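Glycogen synthase (Cyanobacterium sp. CLg1, PDB 6GNF) belongs to the two-domain glycosyltransferases of the GT-B fold, and here holds adenosine-5'-diphosphate and a glycan in its binding cleft. Local coordinates at residues A[354-359]-A[437-442]; A[385-388]-A[392-395]. All blocks are in the same frame, centred on the assembly; numbering follows the deposited sequence.

Interaction 1: A[354-359]-A[437-442]. With ADP (adenosine-5'-diphosphate), chain F; AC1 (4,6-dideoxy-4-{[(1S,4R,5S,6S)-4,5,6-trihydroxy-3-(hydroxymethyl)cyclohex-2-en-1-yl]amino}-alpha-D-glucopyranose), chain D.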
ATOM      1  N   GLY A 354      11.237 -14.777   8.586  1.00 66.82           N
ATOM      2  CA  GLY A 354      10.051 -14.083   9.080  1.00 65.59           C
ATOM      3  C   GLY A 354       9.172 -13.548   7.961  1.00 64.83           C
ATOM      4  O   GLY A 354       9.667 -12.948   7.006  1.00 64.38           O
ATOM      5  N   PHE A 355       7.864 -13.766   8.082  1.00 65.44           N
ATOM      6  CA  PHE A 355       6.887 -13.210   7.147  1.00 65.01           C
ATOM      7  C   PHE A 355       5.914 -12.310   7.895  1.00 63.53           C
ATOM      8  O   PHE A 355       5.414 -12.665   8.961  1.00 66.76           O
ATOM      9  CB  PHE A 355       6.117 -14.327   6.435  1.00 65.98           C
ATOM     10  CG  PHE A 355       4.936 -13.836   5.638  1.00 65.35           C
ATOM     11  CD1 PHE A 355       3.705 -13.632   6.245  1.00 64.48           C
ATOM     12  CD2 PHE A 355       5.057 -13.577   4.277  1.00 65.50           C
ATOM     13  CE1 PHE A 355       2.618 -13.173   5.516  1.00 64.70           C
ATOM     14  CE2 PHE A 355       3.974 -13.130   3.543  1.00 64.18           C
ATOM     15  CZ  PHE A 355       2.752 -12.926   4.165  1.00 63.63           C
ATOM     16  N   ILE A 356       5.658 -11.136   7.342  1.00 62.60           N
ATOM     17  CA  ILE A 356       4.643 -10.245   7.876  1.00 61.96           C
ATOM     18  C   ILE A 356       3.827  -9.730   6.708  1.00 60.92           C
ATOM     19  O   ILE A 356       4.371  -9.091   5.818  1.00 61.07           O
ATOM     20  CB  ILE A 356       5.252  -9.039   8.614  1.00 63.07           C
ATOM     21  CG1 ILE A 356       6.309  -9.491   9.625  1.00 64.54           C
ATOM     22  CG2 ILE A 356       4.157  -8.252   9.320  1.00 63.43           C
ATOM     23  CD1 ILE A 356       7.153  -8.358  10.165  1.00 64.29           C
ATOM     24  N   GLY A 357       2.532 -10.018   6.683  1.00 62.33           N
ATOM     25  CA  GLY A 357       1.693  -9.488   5.612  1.00 62.09           C
ATOM     26  C   GLY A 357       0.275  -9.996   5.605  1.00 62.75           C
ATOM     27  O   GLY A 357      -0.046 -10.967   6.268  1.00 64.93           O
ATOM     28  N   ARG A 358      -0.572  -9.310   4.842  1.00 65.90           N
ATOM     29  CA  ARG A 358      -1.959  -9.722   4.620  1.00 68.01           C
ATOM     30  C   ARG A 358      -1.985 -11.178   4.170  1.00 70.60           C
ATOM     31  O   ARG A 358      -1.119 -11.612   3.406  1.00 68.69           O
ATOM     32  CB  ARG A 358      -2.626  -8.822   3.568  1.00 66.62           C
ATOM     33  CG  ARG A 358      -2.810  -7.379   4.027  1.00 66.23           C
ATOM     34  CD  ARG A 358      -3.466  -6.479   2.983  1.00 66.33           C
ATOM     35  NE  ARG A 358      -2.583  -6.145   1.858  1.00 65.74           N
ATOM     36  CZ  ARG A 358      -2.699  -6.619   0.612  1.00 67.74           C
ATOM     37  NH1 ARG A 358      -3.667  -7.474   0.274  1.00 72.50           N
ATOM     38  NH2 ARG A 358      -1.832  -6.244  -0.316  1.00 65.71           N
ATOM     39  N   LEU A 359      -2.939 -11.947   4.683  1.00 75.64           N
ATOM     40  CA  LEU A 359      -3.108 -13.345   4.279  1.00 80.50           C
ATOM     41  C   LEU A 359      -4.007 -13.422   3.036  1.00 83.14           C
ATOM     42  O   LEU A 359      -5.128 -13.931   3.088  1.00 86.78           O
ATOM     43  CB  LEU A 359      -3.711 -14.152   5.424  1.00 81.91           C
ATOM     44  CG  LEU A 359      -2.918 -14.148   6.726  1.00 82.81           C
ATOM     45  CD1 LEU A 359      -3.690 -14.893   7.800  1.00 84.15           C
ATOM     46  CD2 LEU A 359      -1.545 -14.769   6.521  1.00 83.59           C
ATOM     47  N   GLY A 437       6.404  -2.820  -2.073  1.00 58.62           N
ATOM     48  CA  GLY A 437       6.657  -3.548  -0.841  1.00 58.23           C
ATOM     49  C   GLY A 437       7.362  -2.646   0.149  1.00 57.93           C
ATOM     50  O   GLY A 437       8.181  -1.819  -0.244  1.00 56.52           O
ATOM     51  N   LEU A 438       7.056  -2.825   1.431  1.00 58.27           N
ATOM     52  CA  LEU A 438       7.680  -2.025   2.477  1.00 60.30           C
ATOM     53  C   LEU A 438       8.501  -2.866   3.463  1.00 59.90           C
ATOM     54  O   LEU A 438       9.532  -2.408   3.943  1.00 58.51           O
ATOM     55  CB  LEU A 438       6.634  -1.185   3.196  1.00 61.87           C
ATOM     56  CG  LEU A 438       5.937  -0.060   2.391  1.00 65.83           C
ATOM     57  CD1 LEU A 438       4.986   0.746   3.263  1.00 66.96           C
ATOM     58  CD2 LEU A 438       6.965   0.871   1.762  1.00 63.08           C
ATOM     59  N   ASN A 439       8.062  -4.089   3.746  1.00 60.12           N
ATOM     60  CA  ASN A 439       8.772  -4.976   4.655  1.00 63.79           C
ATOM     61  C   ASN A 439      10.252  -5.074   4.400  1.00 61.58           C
ATOM     62  O   ASN A 439      11.031  -5.035   5.344  1.00 62.81           O
ATOM     63  CB  ASN A 439       8.214  -6.388   4.577  1.00 70.71           C
ATOM     64  CG  ASN A 439       6.961  -6.566   5.390  1.00 78.11           C
ATOM     65  OD1 ASN A 439       6.329  -5.596   5.828  1.00 83.77           O
ATOM     66  ND2 ASN A 439       6.576  -7.816   5.575  1.00 83.23           N
ATOM     67  N   GLN A 440      10.627  -5.211   3.133  1.00 59.18           N
ATOM     68  CA  GLN A 440      12.024  -5.439   2.779  1.00 60.68           C
ATOM     69  C   GLN A 440      12.891  -4.218   3.091  1.00 61.03           C
ATOM     70  O   GLN A 440      14.066  -4.368   3.423  1.00 62.61           O
ATOM     71  CB  GLN A 440      12.167  -5.874   1.313  1.00 59.73           C
ATOM     72  CG  GLN A 440      12.057  -4.767   0.271  1.00 59.61           C
ATOM     73  CD  GLN A 440      10.629  -4.427  -0.123  1.00 57.48           C
ATOM     74  OE1 GLN A 440       9.660  -4.789   0.563  1.00 56.47           O
ATOM     75  NE2 GLN A 440      10.489  -3.768  -1.256  1.00 57.32           N
ATOM     76  N   LEU A 441      12.297  -3.030   3.033  1.00 60.65           N
ATOM     77  CA  LEU A 441      13.013  -1.797   3.353  1.00 61.45           C
ATOM     78  C   LEU A 441      13.282  -1.734   4.848  1.00 62.92           C
ATOM     79  O   LEU A 441      14.416  -1.503   5.282  1.00 61.56           O
ATOM     80  CB  LEU A 441      12.213  -0.574   2.917  1.00 59.73           C
ATOM     81  CG  LEU A 441      11.748  -0.510   1.460  1.00 59.31           C
ATOM     82  CD1 LEU A 441      11.069   0.824   1.188  1.00 59.83           C
ATOM     83  CD2 LEU A 441      12.899  -0.726   0.495  1.00 61.46           C
ATOM     84  N   TYR A 442      12.244  -1.983   5.640  1.00 64.44           N
ATOM     85  CA  TYR A 442      12.400  -2.065   7.083  1.00 67.08           C
ATOM     86  C   TYR A 442      13.455  -3.102   7.435  1.00 67.60           C
ATOM     87  O   TYR A 442      14.369  -2.837   8.221  1.00 69.63           O
ATOM     88  CB  TYR A 442      11.081  -2.443   7.756  1.00 69.32           C
ATOM     89  CG  TYR A 442       9.988  -1.399   7.701  1.00 73.20           C
ATOM     90  CD1 TYR A 442      10.278  -0.046   7.615  1.00 76.07           C
ATOM     91  CD2 TYR A 442       8.652  -1.774   7.778  1.00 75.34           C
ATOM     92  CE1 TYR A 442       9.273   0.903   7.583  1.00 77.45           C
ATOM     93  CE2 TYR A 442       7.643  -0.831   7.753  1.00 78.68           C
ATOM     94  CZ  TYR A 442       7.960   0.507   7.654  1.00 80.43           C
ATOM     95  OH  TYR A 442       6.951   1.439   7.614  1.00 88.43           O
TER
HETATM   96  PB  ADP F 601       0.749  -3.969   1.386  1.00 64.14           P
HETATM   97  O1B ADP F 601       0.660  -4.565   0.005  1.00 64.43           O
HETATM   98  O2B ADP F 601       0.752  -2.465   1.390  1.00 64.53           O
HETATM   99  O3B ADP F 601      -0.174  -4.619   2.382  1.00 60.91           O
HETATM  100  PA  ADP F 601       3.470  -3.400   2.149  1.00 84.47           P
HETATM  101  O1A ADP F 601       3.587  -2.316   1.086  1.00 69.12           O
HETATM  102  O2A ADP F 601       4.660  -4.285   2.495  1.00 82.66           O
HETATM  103  O3A ADP F 601       2.236  -4.404   1.840  1.00 74.64           O
HETATM  104  O5' ADP F 601       2.962  -2.715   3.523  1.00 84.56           O
HETATM  105  C5' ADP F 601       2.310  -3.477   4.545  1.00 81.96           C
HETATM  106  C4' ADP F 601       2.686  -2.870   5.891  1.00 81.16           C
HETATM  107  O4' ADP F 601       1.865  -3.359   6.953  1.00 75.86           O
HETATM  108  C3' ADP F 601       4.113  -3.225   6.253  1.00 81.16           C
HETATM  109  O3' ADP F 601       4.735  -2.048   6.778  1.00 85.18           O
HETATM  110  C2' ADP F 601       3.986  -4.327   7.281  1.00 76.78           C
HETATM  111  O2' ADP F 601       5.049  -4.202   8.221  1.00 80.62           O
HETATM  112  C1' ADP F 601       2.627  -4.089   7.916  1.00 75.05           C
HETATM  113  N9  ADP F 601       1.841  -5.300   8.280  1.00 73.68           N
HETATM  114  C8  ADP F 601       1.204  -6.135   7.432  1.00 74.67           C
HETATM  115  N7  ADP F 601       0.550  -7.120   8.108  1.00 71.25           N
HETATM  116  C5  ADP F 601       0.756  -6.908   9.420  1.00 70.72           C
HETATM  117  C6  ADP F 601       0.362  -7.556  10.688  1.00 69.42           C
HETATM  118  N6  ADP F 601      -0.407  -8.663  10.697  1.00 72.60           N
HETATM  119  N1  ADP F 601       0.798  -7.013  11.844  1.00 70.28           N
HETATM  120  C2  ADP F 601       1.569  -5.914  11.875  1.00 70.62           C
HETATM  121  N3  ADP F 601       1.961  -5.275  10.757  1.00 72.08           N
HETATM  122  C4  ADP F 601       1.596  -5.706   9.526  1.00 71.99           C
HETATM  123  C1  AC1 D   3      -5.138  -0.676  -0.294  1.00 62.34           C
HETATM  124  O2  AC1 D   3      -5.235   0.652  -2.334  1.00 58.64           O
HETATM  125  C2  AC1 D   3      -4.356   0.174  -1.296  1.00 61.16           C
HETATM  126  C4A AC1 D   3       2.862  -0.932  -2.126  1.00 50.53           C
HETATM  127  C3  AC1 D   3      -3.178  -0.595  -1.897  1.00 59.84           C
HETATM  128  O3  AC1 D   3      -2.415   0.338  -2.667  1.00 59.98           O
HETATM  129  C4  AC1 D   3      -2.310  -1.260  -0.805  1.00 59.69           C
HETATM  130  N4A AC1 D   3      -1.143  -2.019  -1.315  1.00 53.32           N
HETATM  131  C5  AC1 D   3      -3.247  -2.147   0.030  1.00 60.63           C
HETATM  132  O5  AC1 D   3      -4.262  -1.335   0.633  1.00 64.51           O
HETATM  133  C6  AC1 D   3      -2.534  -2.889   1.149  1.00 63.55           C
HETATM  134  C1B AC1 D   3      -0.074  -1.478  -2.159  1.00 49.71           C
HETATM  135  C2B AC1 D   3       0.987  -2.519  -2.622  1.00 51.61           C
HETATM  136  O2B AC1 D   3       0.659  -3.862  -2.283  1.00 50.03           O
HETATM  137  C3B AC1 D   3       2.383  -2.353  -2.066  1.00 48.80           C
HETATM  138  O3B AC1 D   3       3.291  -3.136  -2.841  1.00 51.50           O
HETATM  139  O4  AC1 D   3       4.087  -0.889  -1.387  1.00 51.99           O
HETATM  140  C5B AC1 D   3       1.842   0.002  -1.527  1.00 47.20           C
HETATM  141  C7B AC1 D   3       0.548  -0.270  -1.501  1.00 47.15           C
HETATM  142  C6B AC1 D   3       2.314   1.313  -0.983  1.00 44.05           C
HETATM  143  O6B AC1 D   3       2.951   2.003  -2.059  1.00 46.47           O
HETATM  144  O   HOH W   1       7.114 -10.797   4.800  1.00 57.47           O
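Asn439, in the first turn of helix 439-445, meets Ile356 at the end of strand 352-356 mainly through hydrogen bonding. Its ND2 donates to Ile356 O at 2.6 Å. The approach is in the carbonyl plane and on a lone pair, but the N-H...O angle is only 133°, so the bond is short and bent. One water closes the same join: it accepts from Ile356 N and from Asn439 ND2 (3.1 Å). The other end of the amide turns to the ligand, where Asn439 OD1 accepts a weak bond from the ribose O2' of ADP.

Nonpolar contact comes from Ile356. Its CG2, anti to the backbone N, rests over one face of the adenine, 3.6 Å from C4 of ADP.

Ligand binding is shared between the segments. Arg358 bends at chi3 (-73°) to put its guanidinium edge against the beta-phosphate, with NE 2.9 Å from O3B and NH2 3.0 Å from O1B of ADP. Glu360 takes NH1 in a salt bridge, and NH2 is also hydrogen-bonded to Gln362. Across the pocket, Leu438 N donates to O2A of ADP at 3.0 Å, and Gly437 N reaches O4 of AC1 at 3.1 Å.

Asn439 thus couples strand end to helix start while its oxygen faces the ribose, and the positive Arg358 probably offsets the charge of the diphosphate.

Interaction 2: A[385-388]-A[392-395]. With ADP (adenosine-5'-diphosphate), chain F.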
ATOM      1  N   LEU A 385       3.268 -13.860  10.424  1.00 68.95           N
ATOM      2  CA  LEU A 385       2.335 -12.931  11.054  1.00 69.33           C
ATOM      3  C   LEU A 385       1.439 -12.286   9.996  1.00 67.60           C
ATOM      4  O   LEU A 385       1.936 -11.642   9.081  1.00 64.32           O
ATOM      5  CB  LEU A 385       3.113 -11.851  11.816  1.00 69.69           C
ATOM      6  CG  LEU A 385       2.305 -10.710  12.450  1.00 70.35           C
ATOM      7  CD1 LEU A 385       1.407 -11.236  13.564  1.00 72.14           C
ATOM      8  CD2 LEU A 385       3.229  -9.618  12.972  1.00 70.59           C
ATOM      9  N   GLY A 386       0.124 -12.430  10.153  1.00 69.70           N
ATOM     10  CA  GLY A 386      -0.832 -11.867   9.196  1.00 68.71           C
ATOM     11  C   GLY A 386      -2.301 -12.080   9.532  1.00 71.38           C
ATOM     12  O   GLY A 386      -2.644 -12.940  10.334  1.00 74.34           O
ATOM     13  N   ILE A 387      -3.161 -11.283   8.902  1.00 72.81           N
ATOM     14  CA  ILE A 387      -4.616 -11.451   8.982  1.00 77.34           C
ATOM     15  C   ILE A 387      -5.271 -11.387   7.592  1.00 78.18           C
ATOM     16  O   ILE A 387      -4.760 -10.729   6.685  1.00 74.05           O
ATOM     17  CB  ILE A 387      -5.269 -10.388   9.896  1.00 76.84           C
ATOM     18  CG1 ILE A 387      -4.866  -8.970   9.478  1.00 75.39           C
ATOM     19  CG2 ILE A 387      -4.879 -10.639  11.339  1.00 78.23           C
ATOM     20  CD1 ILE A 387      -5.794  -7.896   9.999  1.00 75.37           C
ATOM     21  N   GLY A 388      -6.419 -12.044   7.452  1.00 83.35           N
ATOM     22  CA  GLY A 388      -7.165 -12.044   6.189  1.00 83.77           C
ATOM     23  C   GLY A 388      -8.304 -13.047   6.184  1.00 88.25           C
ATOM     24  O   GLY A 388      -9.333 -12.828   6.828  1.00 89.19           O
ATOM     25  N   LEU A 392      -7.520 -19.198   6.293  1.00101.99           N
ATOM     26  CA  LEU A 392      -6.067 -19.039   6.253  1.00 99.84           C
ATOM     27  C   LEU A 392      -5.564 -18.780   7.673  1.00 98.06           C
ATOM     28  O   LEU A 392      -4.596 -19.399   8.117  1.00100.03           O
ATOM     29  CB  LEU A 392      -5.631 -17.910   5.312  1.00 96.79           C
ATOM     30  CG  LEU A 392      -5.241 -18.329   3.891  1.00 97.23           C
ATOM     31  CD1 LEU A 392      -5.049 -17.109   3.005  1.00 95.03           C
ATOM     32  CD2 LEU A 392      -3.975 -19.175   3.902  1.00 98.06           C
ATOM     33  N   GLU A 393      -6.235 -17.862   8.372  1.00 94.18           N
ATOM     34  CA  GLU A 393      -5.962 -17.573   9.784  1.00 92.26           C
ATOM     35  C   GLU A 393      -6.063 -18.808  10.671  1.00 95.31           C
ATOM     36  O   GLU A 393      -5.232 -19.007  11.547  1.00 99.09           O
ATOM     37  CB  GLU A 393      -6.921 -16.498  10.306  1.00 88.64           C
ATOM     38  CG  GLU A 393      -6.627 -15.102   9.784  1.00 84.40           C
ATOM     39  CD  GLU A 393      -7.578 -14.056  10.331  1.00 83.64           C
ATOM     40  OE1 GLU A 393      -7.497 -12.887   9.908  1.00 79.74           O
ATOM     41  OE2 GLU A 393      -8.402 -14.396  11.201  1.00 86.16           O
ATOM     42  N   GLN A 394      -7.060 -19.650  10.417  1.00 99.37           N
ATOM     43  CA  GLN A 394      -7.239 -20.884  11.176  1.00104.10           C
ATOM     44  C   GLN A 394      -6.114 -21.874  10.885  1.00105.49           C
ATOM     45  O   GLN A 394      -5.660 -22.584  11.780  1.00107.63           O
ATOM     46  CB  GLN A 394      -8.588 -21.521  10.842  1.00108.66           C
ATOM     47  CG  GLN A 394      -8.977 -22.685  11.745  1.00113.93           C
ATOM     48  CD  GLN A 394     -10.111 -23.520  11.170  1.00118.50           C
ATOM     49  OE1 GLN A 394     -10.791 -23.107  10.225  1.00118.05           O
ATOM     50  NE2 GLN A 394     -10.312 -24.709  11.733  1.00120.49           N
ATOM     51  N   GLU A 395      -5.676 -21.921   9.631  1.00106.34           N
ATOM     52  CA  GLU A 395      -4.558 -22.780   9.238  1.00109.68           C
ATOM     53  C   GLU A 395      -3.263 -22.278   9.848  1.00105.55           C
ATOM     54  O   GLU A 395      -2.450 -23.066  10.344  1.00106.54           O
ATOM     55  CB  GLU A 395      -4.406 -22.819   7.719  1.00111.62           C
ATOM     56  CG  GLU A 395      -5.319 -23.816   7.030  1.00116.55           C
ATOM     57  CD  GLU A 395      -5.203 -23.752   5.521  1.00117.72           C
ATOM     58  OE1 GLU A 395      -5.479 -24.777   4.863  1.00121.80           O
ATOM     59  OE2 GLU A 395      -4.812 -22.686   4.995  1.00116.88           O
TER
HETATM   60  PB  ADP F 601       0.749  -3.969   1.386  1.00 64.14           P
HETATM   61  O1B ADP F 601       0.660  -4.565   0.005  1.00 64.43           O
HETATM   62  O2B ADP F 601       0.752  -2.465   1.390  1.00 64.53           O
HETATM   63  O3B ADP F 601      -0.174  -4.619   2.382  1.00 60.91           O
HETATM   64  PA  ADP F 601       3.470  -3.400   2.149  1.00 84.47           P
HETATM   65  O1A ADP F 601       3.587  -2.316   1.086  1.00 69.12           O
HETATM   66  O2A ADP F 601       4.660  -4.285   2.495  1.00 82.66           O
HETATM   67  O3A ADP F 601       2.236  -4.404   1.840  1.00 74.64           O
HETATM   68  O5' ADP F 601       2.962  -2.715   3.523  1.00 84.56           O
HETATM   69  C5' ADP F 601       2.310  -3.477   4.545  1.00 81.96           C
HETATM   70  C4' ADP F 601       2.686  -2.870   5.891  1.00 81.16           C
HETATM   71  O4' ADP F 601       1.865  -3.359   6.953  1.00 75.86           O
HETATM   72  C3' ADP F 601       4.113  -3.225   6.253  1.00 81.16           C
HETATM   73  O3' ADP F 601       4.735  -2.048   6.778  1.00 85.18           O
HETATM   74  C2' ADP F 601       3.986  -4.327   7.281  1.00 76.78           C
HETATM   75  O2' ADP F 601       5.049  -4.202   8.221  1.00 80.62           O
HETATM   76  C1' ADP F 601       2.627  -4.089   7.916  1.00 75.05           C
HETATM   77  N9  ADP F 601       1.841  -5.300   8.280  1.00 73.68           N
HETATM   78  C8  ADP F 601       1.204  -6.135   7.432  1.00 74.67           C
HETATM   79  N7  ADP F 601       0.550  -7.120   8.108  1.00 71.25           N
HETATM   80  C5  ADP F 601       0.756  -6.908   9.420  1.00 70.72           C
HETATM   81  C6  ADP F 601       0.362  -7.556  10.688  1.00 69.42           C
HETATM   82  N6  ADP F 601      -0.407  -8.663  10.697  1.00 72.60           N
HETATM   83  N1  ADP F 601       0.798  -7.013  11.844  1.00 70.28           N
HETATM   84  C2  ADP F 601       1.569  -5.914  11.875  1.00 70.62           C
HETATM   85  N3  ADP F 601       1.961  -5.275  10.757  1.00 72.08           N
HETATM   86  C4  ADP F 601       1.596  -5.706   9.526  1.00 71.99           C
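The turn from strand 381-385 into helix 390-402, one of the strand-to-helix connections of the C-terminal Rossmann-like domain, is tied by a glutamate that reaches back from the first turns of the helix. Glu393 OE1 accepts from Gly388 N at 2.8 Å, with a fairly straight N-H...O angle of 160°. The amide meets the anti side of OE1 and sits 18° out of the carboxylate plane. The fully extended chain beyond CG (chi2 -179°) is what carries the carboxylate this far.

Beside that bond, the side chains of Ile387 and Glu393 lie together, heading in one direction. CB of Ile387 lies 3.3 Å from Glu393 OE1, and its CG2 flanks the same oxygen a little further off. CG of Glu393 packs on Leu359, and its side chain also touches Ala410, so the link joins the turn to two neighbouring loops.

The strand end and first turn residue line the ligand. Leu385 CD2 sits above the rim of the adenine, 3.7 Å from N1 of ADP, while Gly386 CA comes to 3.6 Å from its N6. A loop at the carboxyl end of a parallel strand that lines a nucleotide pocket and then enters a helix is typical of Rossmann-like folds.

Overall arrangement
Both contacts stand at the carboxyl ends of strands of the same six-stranded parallel sheet, their centres about 14 Å apart, and interaction 2 is nested in the chain between the segments of interaction 1. Strands 352-356 and 381-385 are neighbours, with probable hydrogen bonds from Leu385 N to Phe355 O and from Gly357 N to Leu385 O. Interaction 1, partly buried, joins elements far apart in sequence through an amide and a water, with Arg358 adding charge pairing to the diphosphate. Interaction 2 is local and at the surface, resting on a single carboxylate bond. Ile356 and Leu385 approach the adenine from the same side, so the two sites contribute to one wall of the ADP pocket.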